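Local coordinates for heme-binding protein A (Haemophilus parasuis 29755, PDB 3TPA), which probably serves as a periplasmic solute-binding protein that captures glutathione for transport, although its name refers to heme, at residues P329-N334 / I471-S476; A291-T296 / I478-H483; S36-N41 / G190-Q195. The protein carries 1 engineered substitution. One frame throughout, in Å; residues are numbered along the deposited sequence.

Interaction 1: P329-N334 / I471-S476; sequences PQYEFN and IFQQNS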
# COMPACT_ATOMS: atom_id res chain seq x y z
N PRO A 329 -21.22 12.08 8.72
CA PRO A 329 -21.47 13.52 8.75
C PRO A 329 -20.19 14.30 8.48
O PRO A 329 -19.13 13.89 8.93
CB PRO A 329 -21.96 13.76 10.18
CG PRO A 329 -22.47 12.42 10.65
CD PRO A 329 -21.55 11.43 10.00
N GLN A 330 -20.31 15.40 7.74
CA GLN A 330 -19.16 16.20 7.33
C GLN A 330 -19.21 17.59 7.96
O GLN A 330 -20.30 18.12 8.26
CB GLN A 330 -19.11 16.35 5.81
CG GLN A 330 -18.94 15.04 5.06
CD GLN A 330 -17.65 14.34 5.43
OE1 GLN A 330 -16.56 14.87 5.21
NE2 GLN A 330 -17.76 13.15 6.02
N TYR A 331 -18.04 18.18 8.16
CA TYR A 331 -17.98 19.57 8.58
C TYR A 331 -17.83 20.40 7.31
O TYR A 331 -16.71 20.68 6.88
CB TYR A 331 -16.81 19.82 9.53
CG TYR A 331 -16.85 18.97 10.80
CD1 TYR A 331 -17.61 19.35 11.90
CD2 TYR A 331 -16.13 17.79 10.89
CE1 TYR A 331 -17.65 18.56 13.06
CE2 TYR A 331 -16.15 17.03 12.02
CZ TYR A 331 -16.91 17.41 13.10
OH TYR A 331 -16.90 16.62 14.21
N GLU A 332 -18.94 20.77 6.70
CA GLU A 332 -18.90 21.48 5.42
C GLU A 332 -18.10 22.77 5.51
O GLU A 332 -18.03 23.38 6.57
CB GLU A 332 -20.31 21.77 4.92
CG GLU A 332 -21.01 22.92 5.64
CD GLU A 332 -21.55 22.56 7.02
OE1 GLU A 332 -21.50 21.37 7.44
OE2 GLU A 332 -22.03 23.48 7.70
N PHE A 333 -17.49 23.18 4.40
CA PHE A 333 -16.67 24.40 4.39
C PHE A 333 -17.57 25.63 4.51
O PHE A 333 -18.41 25.90 3.65
CB PHE A 333 -15.76 24.47 3.15
CG PHE A 333 -14.97 25.77 3.05
CD1 PHE A 333 -13.94 26.05 3.94
CD2 PHE A 333 -15.26 26.71 2.05
CE1 PHE A 333 -13.23 27.25 3.85
CE2 PHE A 333 -14.54 27.90 1.95
CZ PHE A 333 -13.53 28.17 2.84
N ASN A 334 -17.39 26.35 5.61
CA ASN A 334 -18.22 27.49 5.96
C ASN A 334 -17.45 28.33 6.96
O ASN A 334 -17.39 27.98 8.15
CB ASN A 334 -19.55 27.02 6.55
CG ASN A 334 -20.52 28.17 6.85
OD1 ASN A 334 -20.12 29.28 7.17
ND2 ASN A 334 -21.80 27.88 6.76
N ILE A 471 -16.98 7.98 15.92
CA ILE A 471 -16.39 8.59 17.12
C ILE A 471 -15.19 9.47 16.75
O ILE A 471 -15.08 10.63 17.20
CB ILE A 471 -15.94 7.52 18.15
CG1 ILE A 471 -17.16 6.82 18.77
CG2 ILE A 471 -15.05 8.14 19.23
CD1 ILE A 471 -16.81 5.57 19.59
N PHE A 472 -14.30 8.92 15.94
CA PHE A 472 -13.20 9.73 15.39
C PHE A 472 -13.70 11.03 14.74
O PHE A 472 -13.18 12.11 15.00
CB PHE A 472 -12.39 8.93 14.36
CG PHE A 472 -11.78 9.78 13.29
CD1 PHE A 472 -10.63 10.53 13.54
CD2 PHE A 472 -12.37 9.87 12.03
CE1 PHE A 472 -10.07 11.34 12.53
CE2 PHE A 472 -11.84 10.68 11.04
CZ PHE A 472 -10.68 11.41 11.28
N GLN A 473 -14.72 10.93 13.89
CA GLN A 473 -15.22 12.12 13.17
C GLN A 473 -15.77 13.18 14.12
O GLN A 473 -15.50 14.36 13.95
CB GLN A 473 -16.26 11.73 12.11
CG GLN A 473 -16.66 12.88 11.15
CD GLN A 473 -15.56 13.28 10.16
OE1 GLN A 473 -14.39 12.97 10.34
NE2 GLN A 473 -15.95 13.96 9.09
N GLN A 474 -16.53 12.75 15.13
CA GLN A 474 -17.10 13.63 16.14
C GLN A 474 -16.02 14.47 16.83
O GLN A 474 -16.27 15.60 17.24
CB GLN A 474 -17.86 12.80 17.19
CG GLN A 474 -19.20 12.27 16.69
CD GLN A 474 -19.83 11.21 17.60
OE1 GLN A 474 -19.14 10.55 18.38
NE2 GLN A 474 -21.14 11.03 17.47
N ASN A 475 -14.83 13.90 16.97
CA ASN A 475 -13.74 14.54 17.69
C ASN A 475 -12.73 15.25 16.80
O ASN A 475 -11.90 16.01 17.28
CB ASN A 475 -13.04 13.51 18.58
CG ASN A 475 -13.88 13.12 19.74
OD1 ASN A 475 -13.99 13.88 20.70
ND2 ASN A 475 -14.53 11.98 19.66
N SER A 476 -12.81 14.99 15.49
CA SER A 476 -11.98 15.70 14.49
C SER A 476 -10.50 15.90 14.87
O SER A 476 -9.99 17.02 14.78
CB SER A 476 -12.61 17.06 14.16
OG SER A 476 -11.99 17.66 13.02
O HOH W 1 -13.82 14.29 6.73

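Interaction 2: A291-T296 / I478-H483; sequences ALHHAT and IIPFAH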
# COMPACT_ATOMS: atom_id res chain seq x y z
N ALA A 291 -13.94 23.75 14.23
CA ALA A 291 -13.86 25.03 13.54
C ALA A 291 -12.82 25.04 12.40
O ALA A 291 -13.10 25.47 11.27
CB ALA A 291 -13.58 26.17 14.54
N LEU A 292 -11.61 24.58 12.70
CA LEU A 292 -10.55 24.50 11.69
C LEU A 292 -10.95 23.59 10.55
O LEU A 292 -10.54 23.79 9.41
CB LEU A 292 -9.27 23.97 12.33
CG LEU A 292 -8.74 24.92 13.40
CD1 LEU A 292 -7.49 24.37 14.03
CD2 LEU A 292 -8.51 26.33 12.81
N HIS A 293 -11.76 22.58 10.87
CA HIS A 293 -12.27 21.61 9.89
C HIS A 293 -13.26 22.33 8.97
O HIS A 293 -13.17 22.23 7.75
CB HIS A 293 -12.90 20.42 10.62
CG HIS A 293 -13.03 19.19 9.78
ND1 HIS A 293 -12.87 17.90 10.30
CD2 HIS A 293 -13.30 19.03 8.46
CE1 HIS A 293 -13.04 17.03 9.33
NE2 HIS A 293 -13.30 17.68 8.20
N HIS A 294 -14.18 23.09 9.55
CA HIS A 294 -15.11 23.91 8.76
C HIS A 294 -14.39 24.92 7.89
O HIS A 294 -14.92 25.33 6.87
CB HIS A 294 -16.12 24.65 9.66
CG HIS A 294 -17.29 23.83 10.08
ND1 HIS A 294 -18.25 23.38 9.20
CD2 HIS A 294 -17.66 23.37 11.30
CE1 HIS A 294 -19.15 22.67 9.85
NE2 HIS A 294 -18.83 22.66 11.13
N ALA A 295 -13.20 25.35 8.31
CA ALA A 295 -12.45 26.35 7.57
C ALA A 295 -11.38 25.73 6.68
O ALA A 295 -10.40 26.38 6.34
CB ALA A 295 -11.83 27.37 8.51
N THR A 296 -11.55 24.46 6.34
CA THR A 296 -10.65 23.75 5.44
C THR A 296 -11.42 23.53 4.13
O THR A 296 -12.38 22.76 4.08
CB THR A 296 -10.14 22.40 6.04
OG1 THR A 296 -9.46 22.64 7.27
CG2 THR A 296 -9.15 21.70 5.09
N ILE A 478 -7.81 14.84 13.27
CA ILE A 478 -7.15 15.25 12.03
C ILE A 478 -8.26 15.64 11.09
O ILE A 478 -9.42 15.28 11.30
CB ILE A 478 -6.30 14.14 11.38
CG1 ILE A 478 -7.17 12.98 10.87
CG2 ILE A 478 -5.19 13.61 12.35
CD1 ILE A 478 -6.35 11.92 10.11
N ILE A 479 -7.91 16.38 10.04
CA ILE A 479 -8.88 16.79 9.03
C ILE A 479 -8.51 16.09 7.73
O ILE A 479 -7.62 16.53 7.02
CB ILE A 479 -8.81 18.31 8.83
CG1 ILE A 479 -9.09 19.05 10.14
CG2 ILE A 479 -9.77 18.77 7.74
CD1 ILE A 479 -8.64 20.49 10.17
N PRO A 480 -9.20 14.98 7.42
CA PRO A 480 -8.96 14.32 6.13
C PRO A 480 -9.35 15.25 5.00
O PRO A 480 -10.38 15.91 5.11
CB PRO A 480 -9.92 13.13 6.17
CG PRO A 480 -10.10 12.85 7.67
CD PRO A 480 -10.20 14.24 8.23
N PHE A 481 -8.56 15.32 3.94
CA PHE A 481 -8.99 16.08 2.76
C PHE A 481 -8.88 15.39 1.39
O PHE A 481 -9.60 15.75 0.47
CB PHE A 481 -8.36 17.48 2.73
CG PHE A 481 -6.85 17.49 2.61
CD1 PHE A 481 -6.24 17.32 1.37
CD2 PHE A 481 -6.05 17.71 3.73
CE1 PHE A 481 -4.85 17.34 1.25
CE2 PHE A 481 -4.65 17.74 3.63
CZ PHE A 481 -4.05 17.54 2.37
N ALA A 482 -7.99 14.41 1.23
CA ALA A 482 -7.84 13.80 -0.09
C ALA A 482 -7.36 12.36 -0.08
O ALA A 482 -6.64 11.92 0.83
CB ALA A 482 -6.89 14.62 -0.95
N HIS A 483 -7.79 11.63 -1.10
CA HIS A 483 -7.13 10.41 -1.50
C HIS A 483 -6.51 10.69 -2.86
O HIS A 483 -7.08 11.41 -3.67
CB HIS A 483 -8.13 9.27 -1.64
CG HIS A 483 -9.07 9.12 -0.48
ND1 HIS A 483 -8.64 8.72 0.76
CD2 HIS A 483 -10.40 9.32 -0.38
CE1 HIS A 483 -9.68 8.66 1.59
NE2 HIS A 483 -10.76 9.02 0.92

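Interaction 3: S36-N41 / G190-Q195; sequences SQQVYN and GPFIFQ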
# COMPACT_ATOMS: atom_id res chain seq x y z
N SER A 36 7.71 -10.44 -7.77
CA SER A 36 6.58 -11.13 -7.17
C SER A 36 5.36 -11.15 -8.09
O SER A 36 4.60 -12.12 -8.10
CB SER A 36 6.23 -10.49 -5.82
OG SER A 36 6.35 -9.07 -5.92
N GLN A 37 5.16 -10.06 -8.84
CA GLN A 37 3.92 -9.89 -9.59
C GLN A 37 3.87 -10.79 -10.81
O GLN A 37 2.78 -11.12 -11.26
CB GLN A 37 3.68 -8.42 -9.97
CG GLN A 37 3.22 -7.52 -8.82
CD GLN A 37 1.79 -7.77 -8.37
OE1 GLN A 37 0.86 -7.78 -9.17
NE2 GLN A 37 1.61 -7.96 -7.07
N GLN A 38 5.03 -11.18 -11.34
CA GLN A 38 5.05 -12.00 -12.56
C GLN A 38 5.61 -13.41 -12.31
O GLN A 38 5.17 -14.38 -12.93
CB GLN A 38 5.93 -11.36 -13.64
CG GLN A 38 5.84 -9.83 -13.78
CD GLN A 38 4.42 -9.29 -13.97
OE1 GLN A 38 3.52 -9.95 -14.47
NE2 GLN A 38 4.23 -8.05 -13.55
N VAL A 39 6.60 -13.50 -11.43
CA VAL A 39 7.43 -14.70 -11.29
C VAL A 39 7.03 -15.62 -10.11
O VAL A 39 7.28 -16.83 -10.15
CB VAL A 39 8.91 -14.29 -11.14
CG1 VAL A 39 9.81 -15.51 -10.97
CG2 VAL A 39 9.34 -13.44 -12.36
N TYR A 40 6.41 -15.06 -9.07
CA TYR A 40 6.10 -15.81 -7.84
C TYR A 40 4.59 -15.93 -7.58
O TYR A 40 3.78 -15.30 -8.26
CB TYR A 40 6.74 -15.11 -6.64
CG TYR A 40 8.26 -15.17 -6.61
CD1 TYR A 40 8.91 -16.26 -6.07
CD2 TYR A 40 9.04 -14.11 -7.09
CE1 TYR A 40 10.29 -16.33 -6.01
CE2 TYR A 40 10.44 -14.18 -7.03
CZ TYR A 40 11.05 -15.30 -6.49
OH TYR A 40 12.43 -15.42 -6.40
N ASN A 41 4.24 -16.74 -6.57
CA ASN A 41 2.89 -16.80 -6.00
C ASN A 41 2.96 -16.68 -4.51
O ASN A 41 4.03 -16.83 -3.93
CB ASN A 41 2.20 -18.12 -6.32
CG ASN A 41 1.76 -18.21 -7.76
OD1 ASN A 41 2.24 -19.03 -8.54
ND2 ASN A 41 0.84 -17.33 -8.14
N GLY A 190 5.25 -18.82 -10.50
CA GLY A 190 4.37 -17.85 -11.12
C GLY A 190 4.15 -17.98 -12.62
O GLY A 190 4.74 -18.82 -13.28
N PRO A 191 3.27 -17.12 -13.16
CA PRO A 191 2.82 -17.16 -14.57
C PRO A 191 3.88 -16.76 -15.58
O PRO A 191 3.71 -17.08 -16.76
CB PRO A 191 1.65 -16.16 -14.59
CG PRO A 191 1.91 -15.24 -13.42
CD PRO A 191 2.53 -16.12 -12.37
N PHE A 192 4.96 -16.09 -15.16
CA PHE A 192 6.04 -15.74 -16.08
C PHE A 192 7.39 -16.17 -15.54
O PHE A 192 7.62 -16.21 -14.33
CB PHE A 192 6.04 -14.23 -16.39
CG PHE A 192 4.80 -13.76 -17.10
CD1 PHE A 192 4.70 -13.86 -18.48
CD2 PHE A 192 3.73 -13.24 -16.40
CE1 PHE A 192 3.56 -13.45 -19.15
CE2 PHE A 192 2.59 -12.82 -17.05
CZ PHE A 192 2.51 -12.93 -18.44
N ILE A 193 8.28 -16.51 -16.47
CA ILE A 193 9.64 -16.95 -16.18
C ILE A 193 10.65 -15.85 -16.51
O ILE A 193 10.65 -15.31 -17.62
CB ILE A 193 9.99 -18.17 -17.03
CG1 ILE A 193 9.09 -19.36 -16.64
CG2 ILE A 193 11.48 -18.52 -16.88
CD1 ILE A 193 9.07 -20.47 -17.67
N PHE A 194 11.49 -15.51 -15.55
CA PHE A 194 12.55 -14.53 -15.77
C PHE A 194 13.59 -15.09 -16.75
O PHE A 194 14.25 -16.09 -16.47
CB PHE A 194 13.19 -14.19 -14.42
CG PHE A 194 14.41 -13.30 -14.50
CD1 PHE A 194 14.28 -11.92 -14.62
CD2 PHE A 194 15.68 -13.84 -14.40
CE1 PHE A 194 15.40 -11.10 -14.67
CE2 PHE A 194 16.81 -13.03 -14.45
CZ PHE A 194 16.67 -11.66 -14.58
N GLN A 195 13.73 -14.44 -17.90
CA GLN A 195 14.72 -14.85 -18.89
C GLN A 195 16.13 -14.62 -18.36
O GLN A 195 16.50 -13.50 -18.01
CB GLN A 195 14.52 -14.08 -20.20
CG GLN A 195 14.85 -14.89 -21.45
CD GLN A 195 14.67 -14.09 -22.72
OE1 GLN A 195 13.81 -14.40 -23.55
NE2 GLN A 195 15.49 -13.05 -22.89

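Interaction 1: P329-N334 / I471-S476
Q473 and Y331 are turned so that each meets a backbone carbonyl of the other segment. Q473 bends at chi2 (71°), bringing its amide off the helix wall and up to P329, while Y331 has CG beside its own backbone N (chi1 -58°), sending the ring toward the end of the same helix. NE2 of Q473 donates to O of P329 over 3.2 Å. With 157° at the hydrogen and the acceptor close to the amide plane, this bond is fairly straight, and it is met in the carbonyl plane of P329. The second N-H of that amide is used too, since a water 3.2 Å from Q473 NE2 accepts from it. The water also lies near OE1 of Q330, where its bonding is less certain. Q330 and Q473 bring their amides near each other without bonding, and NE2 of Q330 gives its hydrogens to O of L328 and T314.

The end of helix 458-475 accounts for much of the second bond. S476 leaves the helix with positive phi, and P477, four residues after Q473, has no N-H to offer Q473 O. S476 N makes only a weak bond to that oxygen. The hydroxyl of Y331 takes up the role, OH donating to O of Q473 over 2.7 Å, and the carbonyl oxygen stands at the edge of the ring, in its plane. Tyrosine suits the place because its long rigid ring carries a donor across to the helix end. CB of S476 touches CE2 of Y331 at 4.1 Å from an oblique direction. Beyond Y331 the loop runs on to N334, whose OD1 caps the backbone N of K337 at the start of helix 335-344.

Interaction 2: A291-T296 / I478-H483
I479 reaches from strand 478-491 into the last turn of helix 286-294, and its branching at CB divides the work between two arms. The first, CG2, stands anti to the backbone N and lies over the face of the H293 imidazole: it is 3.7 Å from the centroid of the H293 ring and 14° off the ring normal, a CH-pi contact nearly above the centre. The same methyl also meets T296, with CG2 of I479 4.0 Å from CB of T296. The second arm starts at CG1, set beside the backbone N (chi1 -59°), which rests 4.0 Å from CG of H293. Its tip, CD1, meets three residues of the helix end. There CD1 lies 3.8 Å from CA of H293, 4.1 Å from CB of L292 and 3.7 Å from OG1 of T296. A beta-branched isoleucine suits the place because one arm can cover the ring while the other lies against L292 and T296.

The polar atoms around this apolar arm are already engaged. OG1 of T296 donates to O of L292 over 2.7 Å, turning the threonine hydroxyl back onto the helix end, and W379 NE1 bonds to the same carbonyl. The H293 ring is held at both nitrogens, ND1 by S476 OG and NE2 by K298 NZ, which should restrict its rotation and keep one face toward I479. CD of P480 adds a contact at CE1 of H293, approaching obliquely.

Strand 478-491 runs between strands 310-312 and 261-276 of a mixed sheet: I479 pairs with I274, and F481 and A482 form a classic beta bulge opposite A272. Helix 286-294 packs by A291 and H294 on helix 335-344, while F481 meets helix 298-306.

Interaction 3: S36-N41 / G190-Q195
This is a largely backbone-to-backbone contact, joining the short helical turn 36-39 to strand 192-194 at the outer edge of a five-stranded mixed sheet. The turn is weakly bonded, and two of its carbonyls accept from the other segment. F192 N donates to O of Q38 over 2.8 Å, and G190 N donates to O of V39 over 2.9 Å, the latter from well above the carbonyl plane. Between these two, P191 has no N-H, and its ring carbon CD lies against Q38 O. A third, weaker link runs the other way: CA of V39 is 3.4 Å from O of F192, a CA-H...O contact with 161° at the hydrogen.

Glycine suits position 190 because a CB would run into the backbone of V39 and Y40. The side chains of Q38 and F192 lie side by side, OE1 of Q38 being 3.8 Å from CD2 of F192, while NE2 of Q38 bonds to T505 O and N33 O. OD1 of N41, 3.5 Å from CA of G190, bonds to T189 OG1.

Because the main bonds use backbone atoms, the joint probably depends more on chain path than on side-chain identity, and it gives polar backbone groups of buried residues partners.

How the interactions relate
Interactions 1 and 2 are neighbours, their centres about 8 Å apart, and they touch through Y331 and E332 against H293 and H294 and through S476 against H293. Helix 458-475 leads straight into strand 478-491, and in sequence both segments of interaction 1 fall between the two segments of interaction 2. Together they tie the helix ends and the loop before helix 335-344 to the six-stranded mixed sheet. Interaction 3 comes earlier in the chain and lies on the opposite side of its centre, its centre about 46 Å from that of interaction 1 and 43 Å from that of interaction 2. This separation is consistent with the two-lobed architecture of solute-binding proteins.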